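Local coordinates for protein prenylcyclase (Actinoplanes teichomyceticus, PDB 6IJ1) that probably acts as a terpene or prenyl cyclase, closing an isoprenoid substrate into rings, at residues A[289-297]-A[307-318]. Residues are numbered along the deposited sequence; the frame is centred on the assembly and turned at random.
Sequences ARLRMVLPW and WTFDGVGRACLG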
ATOM      1  N   ALA A 289       7.447  -6.810   2.934  1.00 11.80           N
ATOM      2  CA  ALA A 289       6.821  -5.790   2.091  1.00 11.41           C
ATOM      3  C   ALA A 289       7.911  -5.260   1.153  1.00 12.05           C
ATOM      4  O   ALA A 289       8.544  -4.232   1.398  1.00 14.01           O
ATOM      5  CB  ALA A 289       6.192  -4.697   2.971  1.00 12.53           C
ATOM      6  N   ARG A 290       8.147  -6.011   0.079  1.00 11.15           N
ATOM      7  CA  ARG A 290       9.350  -5.831  -0.738  1.00 12.41           C
ATOM      8  C   ARG A 290       9.065  -4.780  -1.802  1.00 13.82           C
ATOM      9  O   ARG A 290       8.292  -5.018  -2.741  1.00 14.47           O
ATOM     10  CB  ARG A 290       9.790  -7.160  -1.380  1.00 14.35           C
ATOM     11  CG  ARG A 290      10.069  -8.283  -0.339  1.00 14.96           C
ATOM     12  CD  ARG A 290      11.040  -7.836   0.806  1.00 18.28           C
ATOM     13  NE  ARG A 290      12.444  -7.873   0.426  1.00 18.07           N
ATOM     14  CZ  ARG A 290      13.226  -8.981   0.510  1.00 17.40           C
ATOM     15  NH1 ARG A 290      12.747 -10.112   0.842  1.00 18.34           N
ATOM     16  NH2 ARG A 290      14.462  -8.945   0.134  1.00 15.74           N
ATOM     17  N   LEU A 291       9.669  -3.625  -1.605  1.00 14.09           N
ATOM     18  CA  LEU A 291       9.444  -2.423  -2.404  1.00 14.73           C
ATOM     19  C   LEU A 291      10.610  -2.312  -3.365  1.00 16.13           C
ATOM     20  O   LEU A 291      11.767  -2.309  -2.933  1.00 17.49           O
ATOM     21  CB  LEU A 291       9.386  -1.221  -1.450  1.00 16.44           C
ATOM     22  CG  LEU A 291       8.886   0.156  -1.839  1.00 23.34           C
ATOM     23  CD1 LEU A 291       9.000   0.978  -0.571  1.00 31.12           C
ATOM     24  CD2 LEU A 291       9.851   0.655  -2.883  1.00 29.52           C
ATOM     25  N   ARG A 292      10.337  -2.193  -4.654  1.00 14.67           N
ATOM     26  CA  ARG A 292      11.443  -1.987  -5.597  1.00 15.04           C
ATOM     27  C   ARG A 292      11.534  -0.504  -5.925  1.00 15.60           C
ATOM     28  O   ARG A 292      10.559   0.092  -6.429  1.00 16.31           O
ATOM     29  CB  ARG A 292      11.292  -2.850  -6.837  1.00 17.00           C
ATOM     30  CG  ARG A 292      10.013  -2.665  -7.631  1.00 14.62           C
ATOM     31  CD  ARG A 292       9.916  -3.694  -8.763  1.00 17.73           C
ATOM     32  NE  ARG A 292       8.719  -3.499  -9.563  1.00 16.12           N
ATOM     33  CZ  ARG A 292       8.278  -4.364 -10.459  1.00 17.89           C
ATOM     34  NH1 ARG A 292       8.985  -5.487 -10.745  1.00 20.13           N
ATOM     35  NH2 ARG A 292       7.134  -4.155 -11.103  1.00 19.97           N
ATOM     36  N   MET A 293      12.674   0.091  -5.592  1.00 15.54           N
ATOM     37  CA  MET A 293      12.899   1.510  -5.891  1.00 18.12           C
ATOM     38  C   MET A 293      13.305   1.623  -7.363  1.00 17.80           C
ATOM     39  O   MET A 293      14.493   1.635  -7.731  1.00 17.15           O
ATOM     40  CB  MET A 293      13.961   2.100  -4.952  1.00 20.99           C
ATOM     41  CG  MET A 293      13.499   2.392  -3.557  1.00 27.91           C
ATOM     42  SD  MET A 293      12.118   3.563  -3.576  1.00 32.77           S
ATOM     43  CE  MET A 293      12.871   4.894  -4.473  1.00 29.64           C
ATOM     44  N   VAL A 294      12.285   1.654  -8.230  1.00 15.44           N
ATOM     45  CA  VAL A 294      12.525   1.696  -9.667  1.00 15.66           C
ATOM     46  C   VAL A 294      13.409   2.886 -10.003  1.00 15.67           C
ATOM     47  O   VAL A 294      13.313   3.966  -9.415  1.00 15.78           O
ATOM     48  CB  VAL A 294      11.179   1.834 -10.406  1.00 14.04           C
ATOM     49  CG1 VAL A 294      11.365   1.675 -11.955  1.00 16.38           C
ATOM     50  CG2 VAL A 294      10.199   0.729  -9.962  1.00 14.55           C
ATOM     51  N   LEU A 295      14.269   2.687 -10.993  1.00 15.79           N
ATOM     52  CA  LEU A 295      15.122   3.801 -11.363  1.00 16.71           C
ATOM     53  C   LEU A 295      14.265   4.892 -11.992  1.00 18.28           C
ATOM     54  O   LEU A 295      13.324   4.581 -12.698  1.00 17.61           O
ATOM     55  CB  LEU A 295      16.217   3.352 -12.338  1.00 18.36           C
ATOM     56  CG  LEU A 295      17.260   2.439 -11.629  1.00 22.06           C
ATOM     57  CD1 LEU A 295      17.980   1.637 -12.700  1.00 24.82           C
ATOM     58  CD2 LEU A 295      18.157   3.194 -10.676  1.00 18.49           C
ATOM     59  N   PRO A 296      14.628   6.161 -11.794  1.00 17.64           N
ATOM     60  CA  PRO A 296      13.743   7.279 -12.203  1.00 16.82           C
ATOM     61  C   PRO A 296      13.377   7.307 -13.674  1.00 18.99           C
ATOM     62  O   PRO A 296      12.282   7.791 -14.027  1.00 17.79           O
ATOM     63  CB  PRO A 296      14.559   8.513 -11.831  1.00 20.70           C
ATOM     64  CG  PRO A 296      15.313   8.048 -10.593  1.00 20.23           C
ATOM     65  CD  PRO A 296      15.633   6.600 -10.821  1.00 18.10           C
ATOM     66  N   TRP A 297      14.242   6.800 -14.550  1.00 18.54           N
ATOM     67  CA  TRP A 297      13.995   6.819 -15.975  1.00 18.71           C
ATOM     68  C   TRP A 297      13.409   5.528 -16.459  1.00 18.33           C
ATOM     69  O   TRP A 297      13.117   5.388 -17.653  1.00 20.66           O
ATOM     70  CB  TRP A 297      15.353   7.101 -16.686  1.00 16.82           C
ATOM     71  CG  TRP A 297      16.489   6.153 -16.242  1.00 18.70           C
ATOM     72  CD1 TRP A 297      16.838   4.978 -16.823  1.00 21.66           C
ATOM     73  CD2 TRP A 297      17.351   6.322 -15.131  1.00 15.90           C
ATOM     74  NE1 TRP A 297      17.906   4.375 -16.122  1.00 20.45           N
ATOM     75  CE2 TRP A 297      18.209   5.193 -15.076  1.00 16.30           C
ATOM     76  CE3 TRP A 297      17.466   7.289 -14.139  1.00 17.83           C
ATOM     77  CZ2 TRP A 297      19.189   5.039 -14.076  1.00 16.75           C
ATOM     78  CZ3 TRP A 297      18.452   7.129 -13.145  1.00 20.70           C
ATOM     79  CH2 TRP A 297      19.293   6.004 -13.142  1.00 19.25           C
ATOM     80  N   TRP A 307      18.473  -5.729 -10.043  1.00 19.22           N
ATOM     81  CA  TRP A 307      18.239  -5.075  -8.771  1.00 18.70           C
ATOM     82  C   TRP A 307      19.352  -5.402  -7.782  1.00 17.80           C
ATOM     83  O   TRP A 307      19.834  -6.553  -7.734  1.00 20.35           O
ATOM     84  CB  TRP A 307      16.917  -5.568  -8.160  1.00 17.89           C
ATOM     85  CG  TRP A 307      15.752  -5.384  -9.034  1.00 18.18           C
ATOM     86  CD1 TRP A 307      15.145  -6.308  -9.809  1.00 21.31           C
ATOM     87  CD2 TRP A 307      15.039  -4.148  -9.228  1.00 18.08           C
ATOM     88  NE1 TRP A 307      14.070  -5.739 -10.497  1.00 22.15           N
ATOM     89  CE2 TRP A 307      13.983  -4.420 -10.124  1.00 16.49           C
ATOM     90  CE3 TRP A 307      15.155  -2.876  -8.671  1.00 16.31           C
ATOM     91  CZ2 TRP A 307      13.089  -3.435 -10.551  1.00 17.84           C
ATOM     92  CZ3 TRP A 307      14.249  -1.883  -9.122  1.00 17.46           C
ATOM     93  CH2 TRP A 307      13.225  -2.193 -10.016  1.00 17.07           C
ATOM     94  N   THR A 308      19.720  -4.428  -6.969  1.00 16.89           N
ATOM     95  CA  THR A 308      20.454  -4.657  -5.734  1.00 16.13           C
ATOM     96  C   THR A 308      19.447  -4.867  -4.624  1.00 16.54           C
ATOM     97  O   THR A 308      18.234  -4.773  -4.873  1.00 16.05           O
ATOM     98  CB  THR A 308      21.323  -3.476  -5.360  1.00 21.28           C
ATOM     99  OG1 THR A 308      20.480  -2.320  -5.135  1.00 20.48           O
ATOM    100  CG2 THR A 308      22.284  -3.160  -6.529  1.00 25.31           C
ATOM    101  N   PHE A 309      19.917  -5.137  -3.421  1.00 16.49           N
ATOM    102  CA  PHE A 309      19.040  -5.403  -2.286  1.00 14.69           C
ATOM    103  C   PHE A 309      19.426  -4.579  -1.075  1.00 16.81           C
ATOM    104  O   PHE A 309      20.627  -4.429  -0.749  1.00 18.11           O
ATOM    105  CB  PHE A 309      19.012  -6.910  -1.916  1.00 15.13           C
ATOM    106  CG  PHE A 309      18.470  -7.739  -2.996  1.00 17.24           C
ATOM    107  CD1 PHE A 309      17.099  -7.982  -3.071  1.00 20.36           C
ATOM    108  CD2 PHE A 309      19.326  -8.303  -3.949  1.00 19.51           C
ATOM    109  CE1 PHE A 309      16.592  -8.726  -4.106  1.00 18.81           C
ATOM    110  CE2 PHE A 309      18.817  -9.082  -4.982  1.00 21.99           C
ATOM    111  CZ  PHE A 309      17.439  -9.293  -5.048  1.00 21.43           C
ATOM    112  N   ASP A 310      18.404  -4.032  -0.416  1.00 14.39           N
ATOM    113  CA  ASP A 310      18.566  -3.290   0.859  1.00 14.62           C
ATOM    114  C   ASP A 310      19.554  -2.126   0.727  1.00 15.80           C
ATOM    115  O   ASP A 310      20.216  -1.810   1.704  1.00 17.78           O
ATOM    116  CB  ASP A 310      18.880  -4.259   2.001  1.00 17.20           C
ATOM    117  CG  ASP A 310      17.902  -5.423   2.061  1.00 18.22           C
ATOM    118  OD1 ASP A 310      16.719  -5.181   2.297  1.00 16.73           O
ATOM    119  OD2 ASP A 310      18.342  -6.547   1.877  1.00 20.29           O
ATOM    120  N   GLY A 311      19.589  -1.485  -0.439  1.00 17.22           N
ATOM    121  CA  GLY A 311      20.452  -0.309  -0.632  1.00 17.51           C
ATOM    122  C   GLY A 311      19.934   0.879   0.159  1.00 17.28           C
ATOM    123  O   GLY A 311      18.730   0.957   0.395  1.00 19.32           O
ATOM    124  N   VAL A 312      20.836   1.762   0.575  1.00 17.94           N
ATOM    125  CA  VAL A 312      20.467   2.971   1.364  1.00 18.91           C
ATOM    126  C   VAL A 312      21.223   4.171   0.789  1.00 22.92           C
ATOM    127  O   VAL A 312      22.207   3.961   0.086  1.00 21.72           O
ATOM    128  CB  VAL A 312      20.790   2.796   2.858  1.00 19.01           C
ATOM    129  CG1 VAL A 312      20.020   1.642   3.469  1.00 21.17           C
ATOM    130  CG2 VAL A 312      22.276   2.617   3.082  1.00 23.08           C
ATOM    131  N   GLY A 313      20.759   5.379   1.104  1.00 25.08           N
ATOM    132  CA  GLY A 313      21.390   6.614   0.604  1.00 27.10           C
ATOM    133  C   GLY A 313      21.476   6.633  -0.912  1.00 26.03           C
ATOM    134  O   GLY A 313      20.463   6.410  -1.564  1.00 28.96           O
ATOM    135  N   ARG A 314      22.685   6.821  -1.447  1.00 39.13           N
ATOM    136  CA  ARG A 314      22.934   6.866  -2.914  1.00 37.25           C
ATOM    137  C   ARG A 314      22.501   5.551  -3.580  1.00 40.27           C
ATOM    138  O   ARG A 314      21.917   5.595  -4.679  1.00 41.84           O
ATOM    139  CB  ARG A 314      24.423   7.120  -3.166  1.00 30.00           C
ATOM    140  CG  ARG A 314      24.720   8.216  -4.179  1.00 30.00           C
ATOM    141  CD  ARG A 314      24.249   7.891  -5.586  1.00 30.00           C
ATOM    142  NE  ARG A 314      23.408   8.938  -6.154  1.00 30.00           N
ATOM    143  CZ  ARG A 314      22.989   8.967  -7.412  1.00 30.00           C
ATOM    144  NH1 ARG A 314      22.133   9.893  -7.808  1.00 30.00           N
ATOM    145  NH2 ARG A 314      23.422   8.060  -8.263  1.00 30.00           N
ATOM    146  N   ALA A 315      22.704   4.418  -2.905  1.00 26.45           N
ATOM    147  CA  ALA A 315      22.355   3.096  -3.466  1.00 26.10           C
ATOM    148  C   ALA A 315      20.874   2.731  -3.264  1.00 21.51           C
ATOM    149  O   ALA A 315      20.534   1.607  -3.572  1.00 23.92           O
ATOM    150  CB  ALA A 315      23.262   2.053  -2.876  1.00 26.69           C
ATOM    151  N   CYS A 316      20.021   3.643  -2.798  1.00 22.26           N
ATOM    152  CA  CYS A 316      18.590   3.269  -2.659  1.00 25.73           C
ATOM    153  C   CYS A 316      17.947   3.134  -4.047  1.00 22.36           C
ATOM    154  O   CYS A 316      17.067   2.304  -4.206  1.00 23.61           O
ATOM    155  CB  CYS A 316      17.833   4.217  -1.736  1.00 27.85           C
ATOM    156  SG  CYS A 316      17.420   5.835  -2.438  1.00 41.03           S
ATOM    157  N   LEU A 317      18.410   3.896  -5.033  1.00 21.20           N
ATOM    158  CA  LEU A 317      17.813   3.776  -6.386  1.00 20.49           C
ATOM    159  C   LEU A 317      18.222   2.431  -6.993  1.00 21.35           C
ATOM    160  O   LEU A 317      19.395   2.105  -6.948  1.00 23.10           O
ATOM    161  CB  LEU A 317      18.325   4.909  -7.281  1.00 22.93           C
ATOM    162  CG  LEU A 317      17.902   6.326  -6.918  1.00 25.19           C
ATOM    163  CD1 LEU A 317      18.309   7.297  -8.020  1.00 24.75           C
ATOM    164  CD2 LEU A 317      16.411   6.405  -6.654  1.00 26.05           C
ATOM    165  N   GLY A 318      17.274   1.688  -7.546  1.00 17.04           N
ATOM    166  CA  GLY A 318      17.630   0.445  -8.208  1.00 18.04           C
ATOM    167  C   GLY A 318      17.730  -0.719  -7.252  1.00 17.63           C
ATOM    168  O   GLY A 318      18.251  -1.771  -7.635  1.00 19.01           O
TER
HETATM  169  O   HOH W   1      15.049  -6.223   0.281  1.00 16.79           O
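In a small mixed sheet, strand 319-321 lies between two short strands, antiparallel to 291-292 and parallel to 308-309; beside them Arg292 meets Trp307, and the contact is made by such side chains and by one backbone bond. Arg292 CB sits over one face of the six-membered ring of Trp307, 4.0 Å from its centroid, a CH-pi contact. The arginine's chi1 of 58° sets CG between backbone N and carbonyl carbon, and the extended chain beyond it runs across the ring's rim, CD reaching Trp307 CZ2 at 3.7 Å. The guanidinium plane is tilted 16° from that of the indole; NH2 bonds to Ala192 O and forms a salt bridge with Asp302 OD1, while NE bonds to Tyr193 O. In the plane of the same indole, at its edge, lie Met293 O and Val294 CA. That carbonyl also accepts the one direct hydrogen bond between the segments, from Gly318 N at 2.8 Å, which approaches in the carbonyl plane at a C=O...N angle of 159°. An inverse gamma turn centred on Met293, with a weak bond from Val294 N to Arg292 O, places Met293 CB 3.2 Å from Cys316 O. Farther along, Leu317 rests on Leu295 and Pro296: its CB meets Leu295 CD2 at 3.8 Å, while its CD1 touches Pro296 CD at 3.9 Å. Leu295 CD2 also lies 3.6 Å from Gly318 N, where the positive phi of the glycine turns the chain into strand 319-321. At the far end a water links Arg290 NH2 to Asp310 OD1; Arg322 forms a salt bridge with Asp310 OD2. Arg290, Arg292, Trp307 and Phe309 all touch Ile320 of the middle strand, as befits a mixed sheet of strand order 1-3-2, its last strand inserted between the first two.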